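Long-range contact in alpha-1,4-endofucoidanase (Mariniflexile fucanivorans, PDB 6DLH), which hydrolyses internal alpha-1,4-linked fucose bonds in fucoidan as a retaining endo-acting glycoside hydrolase of family GH107: residues P33-A45 with Y325-V339. Numbering follows the deposited sequence.
Sequences PNQGLRAEWMRGA and YAFRDDTRTWNDNVV. With CA (calcium ion), chain E.
Arg-43 lies across one face of the Tyr-325 ring: its CD is 4.0 Å from the ring centroid, 27° off the normal, a CH-pi contact, and its NE is 3.3 Å from Tyr-325 CE2, with guanidinium and ring planes 12° apart. The bend at chi3 (75°) folds the guanidinium onto the ring, while NH1 forms a salt bridge with Glu-40 OE2 (3.0 Å) and NH2 hydrogen-bonds Asn-323 O. Replacing this arginine by alanine is likely to leave Glu-40 without its charged partner and uncover that face of Tyr-325. Deeper in, Val-339 wedges CG1 against Met-42 CG (3.7 Å) and CG2 against Ala-39 O (3.3 Å). Gly-36 CA comes 3.3 Å from Asn-337 O, where a side chain would clash with Asn-337 and Val-338. Water 1 joins Gln-35 O (2.9 Å) to Trp-334 O and Asn-337 N; the Gln-35 amide, its NE2 held by Asp-288 O, lies nearly coplanar with the Trp-334 ring at its edge. Opposite Arg-43, Arg-328 NH1 lies over the Tyr-325 ring centre and donates to Asp-336 O (2.9 Å), linking ring and metal site. Phe-327 O, Arg-332 O, OD1 of Asp-330, Asn-335 and Asp-336, and a water bind calcium: a calcium-binding loop leading into strand 341-342 of the parallel sheet, consistent with a GH29-like barrel.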
ATOM      1  N   PRO A  33      -0.632 -30.348  12.716  1.00 52.43           N
ATOM      2  CA  PRO A  33      -0.341 -31.308  11.646  1.00 50.17           C
ATOM      3  C   PRO A  33      -0.448 -30.734  10.233  1.00 50.10           C
ATOM      4  O   PRO A  33      -0.145 -31.417   9.255  1.00 46.81           O
ATOM      5  CB  PRO A  33      -1.402 -32.400  11.865  1.00 50.08           C
ATOM      6  CG  PRO A  33      -2.577 -31.664  12.483  1.00 51.46           C
ATOM      7  CD  PRO A  33      -1.974 -30.537  13.300  1.00 52.23           C
ATOM      8  N   ASN A  34      -0.887 -29.474  10.137  1.00 52.01           N
ATOM      9  CA  ASN A  34      -0.997 -28.788   8.859  1.00 52.57           C
ATOM     10  C   ASN A  34       0.206 -27.866   8.655  1.00 49.36           C
ATOM     11  O   ASN A  34       0.380 -27.326   7.565  1.00 52.53           O
ATOM     12  CB  ASN A  34      -2.314 -28.015   8.725  1.00 52.04           C
ATOM     13  CG  ASN A  34      -3.537 -28.903   8.651  1.00 54.66           C
ATOM     14  OD1 ASN A  34      -3.554 -29.895   7.918  1.00 51.11           O
ATOM     15  ND2 ASN A  34      -4.572 -28.539   9.393  1.00 54.12           N
ATOM     16  N   GLN A  35       1.028 -27.710   9.703  1.00 45.68           N
ATOM     17  CA  GLN A  35       2.210 -26.857   9.678  1.00 44.99           C
ATOM     18  C   GLN A  35       3.057 -27.160   8.446  1.00 42.75           C
ATOM     19  O   GLN A  35       3.480 -28.296   8.233  1.00 42.21           O
ATOM     20  CB  GLN A  35       3.060 -27.037  10.936  1.00 42.65           C
ATOM     21  CG  GLN A  35       4.183 -26.014  11.053  1.00 44.22           C
ATOM     22  CD  GLN A  35       5.135 -26.290  12.189  1.00 43.26           C
ATOM     23  OE1 GLN A  35       5.084 -27.337  12.829  1.00 46.78           O
ATOM     24  NE2 GLN A  35       6.017 -25.342  12.456  1.00 43.64           N
ATOM     25  N   GLY A  36       3.300 -26.118   7.647  1.00 40.84           N
ATOM     26  CA  GLY A  36       4.142 -26.241   6.473  1.00 39.45           C
ATOM     27  C   GLY A  36       3.347 -26.713   5.261  1.00 41.54           C
ATOM     28  O   GLY A  36       3.470 -26.130   4.189  1.00 41.95           O
ATOM     29  N   LEU A  37       2.542 -27.768   5.443  1.00 43.08           N
ATOM     30  CA  LEU A  37       1.730 -28.325   4.369  1.00 43.64           C
ATOM     31  C   LEU A  37       0.866 -27.230   3.742  1.00 41.44           C
ATOM     32  O   LEU A  37       0.611 -27.243   2.538  1.00 40.35           O
ATOM     33  CB  LEU A  37       0.850 -29.458   4.915  1.00 45.44           C
ATOM     34  CG  LEU A  37       1.422 -30.872   4.801  1.00 49.18           C
ATOM     35  CD1 LEU A  37       0.551 -31.863   5.568  1.00 52.01           C
ATOM     36  CD2 LEU A  37       1.548 -31.304   3.344  1.00 47.77           C
ATOM     37  N   ARG A  38       0.432 -26.274   4.566  1.00 39.86           N
ATOM     38  CA  ARG A  38      -0.465 -25.241   4.083  1.00 44.22           C
ATOM     39  C   ARG A  38       0.292 -24.182   3.278  1.00 43.95           C
ATOM     40  O   ARG A  38      -0.325 -23.240   2.783  1.00 45.00           O
ATOM     41  CB  ARG A  38      -1.325 -24.680   5.218  1.00 45.47           C
ATOM     42  CG  ARG A  38      -0.560 -23.994   6.338  1.00 46.38           C
ATOM     43  CD  ARG A  38      -1.585 -23.443   7.312  1.00 47.37           C
ATOM     44  NE  ARG A  38      -1.001 -23.245   8.626  1.00 52.99           N
ATOM     45  CZ  ARG A  38      -1.012 -24.140   9.611  1.00 54.50           C
ATOM     46  NH1 ARG A  38      -0.279 -23.937  10.693  1.00 49.25           N
ATOM     47  NH2 ARG A  38      -1.753 -25.229   9.510  1.00 59.04           N
ATOM     48  N   ALA A  39       1.614 -24.360   3.135  1.00 40.57           N
ATOM     49  CA  ALA A  39       2.449 -23.503   2.309  1.00 36.99           C
ATOM     50  C   ALA A  39       3.026 -24.303   1.143  1.00 39.00           C
ATOM     51  O   ALA A  39       4.053 -23.933   0.570  1.00 38.33           O
ATOM     52  CB  ALA A  39       3.537 -22.876   3.151  1.00 36.24           C
ATOM     53  N   GLU A  40       2.349 -25.395   0.767  1.00 36.31           N
ATOM     54  CA  GLU A  40       2.874 -26.273  -0.269  1.00 36.67           C
ATOM     55  C   GLU A  40       2.918 -25.535  -1.610  1.00 34.55           C
ATOM     56  O   GLU A  40       3.723 -25.862  -2.483  1.00 33.64           O
ATOM     57  CB  GLU A  40       2.072 -27.578  -0.317  1.00 38.90           C
ATOM     58  CG  GLU A  40       2.234 -28.373  -1.603  1.00 44.26           C
ATOM     59  CD  GLU A  40       3.625 -28.926  -1.888  1.00 48.97           C
ATOM     60  OE1 GLU A  40       4.418 -29.094  -0.923  1.00 50.48           O
ATOM     61  OE2 GLU A  40       3.917 -29.185  -3.083  1.00 47.61           O
ATOM     62  N   TRP A  41       2.046 -24.532  -1.766  1.00 32.99           N
ATOM     63  CA  TRP A  41       1.956 -23.765  -2.999  1.00 32.01           C
ATOM     64  C   TRP A  41       3.188 -22.873  -3.145  1.00 31.15           C
ATOM     65  O   TRP A  41       3.493 -22.424  -4.244  1.00 31.39           O
ATOM     66  CB  TRP A  41       0.671 -22.930  -3.011  1.00 29.88           C
ATOM     67  CG  TRP A  41       0.594 -21.956  -1.876  1.00 30.36           C
ATOM     68  CD1 TRP A  41      -0.029 -22.154  -0.679  1.00 30.80           C
ATOM     69  CD2 TRP A  41       1.157 -20.630  -1.821  1.00 29.06           C
ATOM     70  NE1 TRP A  41       0.101 -21.046   0.112  1.00 30.98           N
ATOM     71  CE2 TRP A  41       0.824 -20.095  -0.560  1.00 28.83           C
ATOM     72  CE3 TRP A  41       1.912 -19.845  -2.706  1.00 30.04           C
ATOM     73  CZ2 TRP A  41       1.221 -18.817  -0.161  1.00 30.30           C
ATOM     74  CZ3 TRP A  41       2.303 -18.581  -2.312  1.00 29.28           C
ATOM     75  CH2 TRP A  41       1.959 -18.075  -1.058  1.00 28.90           C
ATOM     76  N   MET A  42       3.862 -22.625  -2.016  1.00 30.98           N
ATOM     77  CA  MET A  42       5.035 -21.773  -1.931  1.00 34.22           C
ATOM     78  C   MET A  42       6.235 -22.447  -2.605  1.00 33.09           C
ATOM     79  O   MET A  42       7.159 -21.766  -3.047  1.00 31.97           O
ATOM     80  CB  MET A  42       5.341 -21.462  -0.462  1.00 37.98           C
ATOM     81  CG  MET A  42       6.551 -20.583  -0.227  1.00 44.45           C
ATOM     82  SD  MET A  42       6.151 -18.930   0.382  1.00 61.68           S
ATOM     83  CE  MET A  42       4.785 -19.281   1.491  1.00 47.79           C
ATOM     84  N   ARG A  43       6.205 -23.784  -2.714  1.00 30.79           N
ATOM     85  CA  ARG A  43       7.256 -24.520  -3.403  1.00 29.52           C
ATOM     86  C   ARG A  43       7.181 -24.248  -4.904  1.00 29.92           C
ATOM     87  O   ARG A  43       6.157 -24.511  -5.535  1.00 30.10           O
ATOM     88  CB  ARG A  43       7.206 -26.014  -3.062  1.00 29.21           C
ATOM     89  CG  ARG A  43       7.799 -26.341  -1.700  1.00 29.68           C
ATOM     90  CD  ARG A  43       7.635 -27.781  -1.247  1.00 30.11           C
ATOM     91  NE  ARG A  43       8.526 -28.718  -1.914  1.00 30.91           N
ATOM     92  CZ  ARG A  43       8.148 -29.605  -2.829  1.00 32.22           C
ATOM     93  NH1 ARG A  43       6.866 -29.776  -3.100  1.00 34.16           N
ATOM     94  NH2 ARG A  43       9.054 -30.310  -3.484  1.00 31.63           N
ATOM     95  N   GLY A  44       8.279 -23.708  -5.455  1.00 29.01           N
ATOM     96  CA  GLY A  44       8.358 -23.320  -6.856  1.00 27.96           C
ATOM     97  C   GLY A  44       7.791 -21.924  -7.125  1.00 27.81           C
ATOM     98  O   GLY A  44       7.733 -21.494  -8.275  1.00 30.54           O
ATOM     99  N   ALA A  45       7.412 -21.210  -6.059  1.00 25.88           N
ATOM    100  CA  ALA A  45       6.641 -19.975  -6.163  1.00 27.01           C
ATOM    101  C   ALA A  45       7.556 -18.757  -6.275  1.00 25.97           C
ATOM    102  O   ALA A  45       8.554 -18.653  -5.565  1.00 25.15           O
ATOM    103  CB  ALA A  45       5.707 -19.835  -4.978  1.00 26.02           C
ATOM    104  N   TYR A 325      12.275 -27.940   1.040  1.00 30.97           N
ATOM    105  CA  TYR A 325      11.988 -28.193   2.449  1.00 30.35           C
ATOM    106  C   TYR A 325      13.162 -27.723   3.303  1.00 29.37           C
ATOM    107  O   TYR A 325      14.311 -28.068   3.036  1.00 28.78           O
ATOM    108  CB  TYR A 325      11.643 -29.669   2.678  1.00 31.35           C
ATOM    109  CG  TYR A 325      10.375 -30.100   1.982  1.00 32.29           C
ATOM    110  CD1 TYR A 325       9.134 -29.720   2.468  1.00 32.50           C
ATOM    111  CD2 TYR A 325      10.417 -30.852   0.816  1.00 32.64           C
ATOM    112  CE1 TYR A 325       7.962 -30.082   1.818  1.00 32.33           C
ATOM    113  CE2 TYR A 325       9.255 -31.226   0.157  1.00 33.22           C
ATOM    114  CZ  TYR A 325       8.025 -30.836   0.661  1.00 33.04           C
ATOM    115  OH  TYR A 325       6.875 -31.180   0.013  1.00 35.02           O
ATOM    116  N   ALA A 326      12.861 -26.938   4.339  1.00 30.02           N
ATOM    117  CA  ALA A 326      13.901 -26.225   5.064  1.00 32.35           C
ATOM    118  C   ALA A 326      14.585 -27.095   6.118  1.00 34.41           C
ATOM    119  O   ALA A 326      15.773 -26.918   6.375  1.00 34.50           O
ATOM    120  CB  ALA A 326      13.336 -24.971   5.681  1.00 31.91           C
ATOM    121  N   PHE A 327      13.836 -28.006   6.758  1.00 34.40           N
ATOM    122  CA  PHE A 327      14.333 -28.568   8.004  1.00 34.89           C
ATOM    123  C   PHE A 327      14.272 -30.094   8.019  1.00 36.37           C
ATOM    124  O   PHE A 327      13.978 -30.680   9.055  1.00 37.85           O
ATOM    125  CB  PHE A 327      13.618 -27.925   9.196  1.00 31.63           C
ATOM    126  CG  PHE A 327      13.754 -26.427   9.239  1.00 32.02           C
ATOM    127  CD1 PHE A 327      15.002 -25.834   9.413  1.00 32.31           C
ATOM    128  CD2 PHE A 327      12.648 -25.604   9.073  1.00 31.37           C
ATOM    129  CE1 PHE A 327      15.137 -24.454   9.440  1.00 29.15           C
ATOM    130  CE2 PHE A 327      12.786 -24.224   9.099  1.00 30.12           C
ATOM    131  CZ  PHE A 327      14.028 -23.652   9.286  1.00 29.99           C
ATOM    132  N   ARG A 328      14.611 -30.734   6.896  1.00 36.87           N
ATOM    133  CA  ARG A 328      14.624 -32.189   6.860  1.00 39.77           C
ATOM    134  C   ARG A 328      15.991 -32.715   7.300  1.00 40.49           C
ATOM    135  O   ARG A 328      16.350 -33.848   6.990  1.00 39.51           O
ATOM    136  CB  ARG A 328      14.169 -32.722   5.494  1.00 39.07           C
ATOM    137  CG  ARG A 328      12.777 -33.337   5.512  1.00 40.52           C
ATOM    138  CD  ARG A 328      11.703 -32.724   4.636  1.00 39.73           C
ATOM    139  NE  ARG A 328      11.393 -33.598   3.513  1.00 40.40           N
ATOM    140  CZ  ARG A 328      10.188 -33.774   2.967  1.00 38.11           C
ATOM    141  NH1 ARG A 328       9.124 -33.143   3.436  1.00 36.41           N
ATOM    142  NH2 ARG A 328      10.057 -34.588   1.937  1.00 37.07           N
ATOM    143  N   ASP A 329      16.717 -31.901   8.080  1.00 43.40           N
ATOM    144  CA  ASP A 329      18.128 -32.125   8.357  1.00 42.96           C
ATOM    145  C   ASP A 329      18.384 -32.267   9.859  1.00 41.27           C
ATOM    146  O   ASP A 329      19.520 -32.463  10.271  1.00 44.06           O
ATOM    147  CB  ASP A 329      18.993 -31.029   7.716  1.00 43.12           C
ATOM    148  CG  ASP A 329      18.795 -29.623   8.280  1.00 45.49           C
ATOM    149  OD1 ASP A 329      17.772 -29.378   8.950  1.00 44.79           O
ATOM    150  OD2 ASP A 329      19.675 -28.774   8.045  1.00 47.25           O
ATOM    151  N   ASP A 330      17.335 -32.157  10.678  1.00 41.13           N
ATOM    152  CA  ASP A 330      17.501 -32.173  12.124  1.00 40.40           C
ATOM    153  C   ASP A 330      16.814 -33.405  12.717  1.00 42.89           C
ATOM    154  O   ASP A 330      16.498 -34.355  11.999  1.00 41.37           O
ATOM    155  CB  ASP A 330      17.031 -30.853  12.746  1.00 39.79           C
ATOM    156  CG  ASP A 330      15.545 -30.576  12.575  1.00 38.28           C
ATOM    157  OD1 ASP A 330      14.842 -31.443  12.012  1.00 37.91           O
ATOM    158  OD2 ASP A 330      15.100 -29.491  13.002  1.00 36.16           O
ATOM    159  N   THR A 331      16.558 -33.356  14.032  1.00 44.17           N
ATOM    160  CA  THR A 331      16.062 -34.503  14.779  1.00 48.56           C
ATOM    161  C   THR A 331      14.576 -34.349  15.110  1.00 51.22           C
ATOM    162  O   THR A 331      13.992 -35.246  15.711  1.00 55.84           O
ATOM    163  CB  THR A 331      16.917 -34.771  16.029  1.00 47.51           C
ATOM    164  OG1 THR A 331      16.973 -33.592  16.831  1.00 46.90           O
ATOM    165  CG2 THR A 331      18.326 -35.218  15.707  1.00 45.51           C
ATOM    166  N   ARG A 332      13.967 -33.220  14.715  1.00 49.00           N
ATOM    167  CA  ARG A 332      12.551 -32.976  14.959  1.00 47.10           C
ATOM    168  C   ARG A 332      11.743 -33.366  13.720  1.00 47.67           C
ATOM    169  O   ARG A 332      12.088 -32.975  12.612  1.00 52.24           O
ATOM    170  CB  ARG A 332      12.335 -31.504  15.319  1.00 44.18           C
ATOM    171  CG  ARG A 332      13.176 -31.009  16.488  1.00 43.11           C
ATOM    172  CD  ARG A 332      13.151 -29.493  16.548  1.00 42.43           C
ATOM    173  NE  ARG A 332      13.595 -28.929  17.816  1.00 42.15           N
ATOM    174  CZ  ARG A 332      13.510 -27.640  18.142  1.00 44.83           C
ATOM    175  NH1 ARG A 332      12.989 -26.762  17.296  1.00 44.79           N
ATOM    176  NH2 ARG A 332      13.948 -27.225  19.317  1.00 42.89           N
ATOM    177  N   THR A 333      10.662 -34.132  13.906  1.00 49.96           N
ATOM    178  CA  THR A 333       9.861 -34.608  12.784  1.00 49.29           C
ATOM    179  C   THR A 333       8.794 -33.584  12.401  1.00 47.07           C
ATOM    180  O   THR A 333       8.340 -33.542  11.258  1.00 50.47           O
ATOM    181  CB  THR A 333       9.131 -35.921  13.103  1.00 49.77           C
ATOM    182  OG1 THR A 333       8.310 -35.701  14.254  1.00 51.27           O
ATOM    183  CG2 THR A 333      10.063 -37.095  13.317  1.00 50.67           C
ATOM    184  N   TRP A 334       8.383 -32.768  13.370  1.00 42.33           N
ATOM    185  CA  TRP A 334       7.175 -31.975  13.225  1.00 45.32           C
ATOM    186  C   TRP A 334       7.372 -30.815  12.245  1.00 46.13           C
ATOM    187  O   TRP A 334       6.392 -30.204  11.822  1.00 47.54           O
ATOM    188  CB  TRP A 334       6.695 -31.490  14.599  1.00 42.43           C
ATOM    189  CG  TRP A 334       7.759 -30.824  15.414  1.00 41.96           C
ATOM    190  CD1 TRP A 334       8.550 -31.406  16.361  1.00 41.94           C
ATOM    191  CD2 TRP A 334       8.150 -29.438  15.358  1.00 43.08           C
ATOM    192  NE1 TRP A 334       9.396 -30.478  16.908  1.00 42.81           N
ATOM    193  CE2 TRP A 334       9.179 -29.263  16.311  1.00 42.61           C
ATOM    194  CE3 TRP A 334       7.733 -28.331  14.606  1.00 41.40           C
ATOM    195  CZ2 TRP A 334       9.795 -28.028  16.521  1.00 42.55           C
ATOM    196  CZ3 TRP A 334       8.341 -27.113  14.817  1.00 39.41           C
ATOM    197  CH2 TRP A 334       9.355 -26.964  15.764  1.00 41.26           C
ATOM    198  N   ASN A 335       8.631 -30.521  11.891  1.00 42.26           N
ATOM    199  CA  ASN A 335       8.959 -29.353  11.086  1.00 40.98           C
ATOM    200  C   ASN A 335       9.320 -29.762   9.660  1.00 40.96           C
ATOM    201  O   ASN A 335       9.920 -28.978   8.927  1.00 42.70           O
ATOM    202  CB  ASN A 335      10.051 -28.494  11.737  1.00 37.42           C
ATOM    203  CG  ASN A 335      11.407 -29.164  11.850  1.00 35.89           C
ATOM    204  OD1 ASN A 335      11.673 -30.195  11.233  1.00 34.17           O
ATOM    205  ND2 ASN A 335      12.286 -28.577  12.643  1.00 35.78           N
ATOM    206  N   ASP A 336       8.926 -30.976   9.266  1.00 39.55           N
ATOM    207  CA  ASP A 336       9.445 -31.595   8.058  1.00 38.40           C
ATOM    208  C   ASP A 336       8.732 -31.091   6.807  1.00 37.05           C
ATOM    209  O   ASP A 336       9.163 -31.404   5.699  1.00 38.87           O
ATOM    210  CB  ASP A 336       9.408 -33.122   8.143  1.00 40.39           C
ATOM    211  CG  ASP A 336      10.619 -33.737   8.823  1.00 42.66           C
ATOM    212  OD1 ASP A 336      11.428 -32.982   9.422  1.00 39.86           O
ATOM    213  OD2 ASP A 336      10.753 -34.970   8.740  1.00 44.29           O
ATOM    214  N   ASN A 337       7.645 -30.330   6.978  1.00 36.64           N
ATOM    215  CA  ASN A 337       6.916 -29.819   5.827  1.00 36.33           C
ATOM    216  C   ASN A 337       7.087 -28.307   5.695  1.00 34.16           C
ATOM    217  O   ASN A 337       6.560 -27.721   4.755  1.00 35.22           O
ATOM    218  CB  ASN A 337       5.435 -30.206   5.831  1.00 37.56           C
ATOM    219  CG  ASN A 337       5.220 -31.700   5.744  1.00 40.55           C
ATOM    220  OD1 ASN A 337       4.528 -32.272   6.585  1.00 42.33           O
ATOM    221  ND2 ASN A 337       5.814 -32.334   4.746  1.00 38.37           N
ATOM    222  N   VAL A 338       7.823 -27.692   6.630  1.00 33.28           N
ATOM    223  CA  VAL A 338       8.137 -26.272   6.563  1.00 33.49           C
ATOM    224  C   VAL A 338       8.879 -25.987   5.250  1.00 31.69           C
ATOM    225  O   VAL A 338       9.806 -26.696   4.876  1.00 29.61           O
ATOM    226  CB  VAL A 338       8.918 -25.826   7.815  1.00 34.37           C
ATOM    227  CG1 VAL A 338       9.391 -24.384   7.728  1.00 33.95           C
ATOM    228  CG2 VAL A 338       8.105 -26.044   9.083  1.00 33.10           C
ATOM    229  N   VAL A 339       8.418 -24.968   4.522  1.00 30.75           N
ATOM    230  CA  VAL A 339       8.892 -24.711   3.173  1.00 29.78           C
ATOM    231  C   VAL A 339      10.079 -23.745   3.208  1.00 28.01           C
ATOM    232  O   VAL A 339      10.080 -22.759   3.942  1.00 26.77           O
ATOM    233  CB  VAL A 339       7.741 -24.196   2.285  1.00 32.43           C
ATOM    234  CG1 VAL A 339       8.239 -23.638   0.953  1.00 30.58           C
ATOM    235  CG2 VAL A 339       6.693 -25.285   2.061  1.00 32.88           C
TER
HETATM  236 CA    CA E 804      12.926 -32.024  10.736  1.00 39.82          CA
HETATM  237  O   HOH W   1       6.029 -29.291   9.111  1.00 40.49           O
HETATM  238  O   HOH W   2       2.672 -30.901   8.307  1.00 43.43           O
HETATM  239  O   HOH W   3       4.789 -28.401   2.753  1.00 45.03           O
HETATM  240  O   HOH W   4      14.357 -33.876  10.059  1.00 43.50           O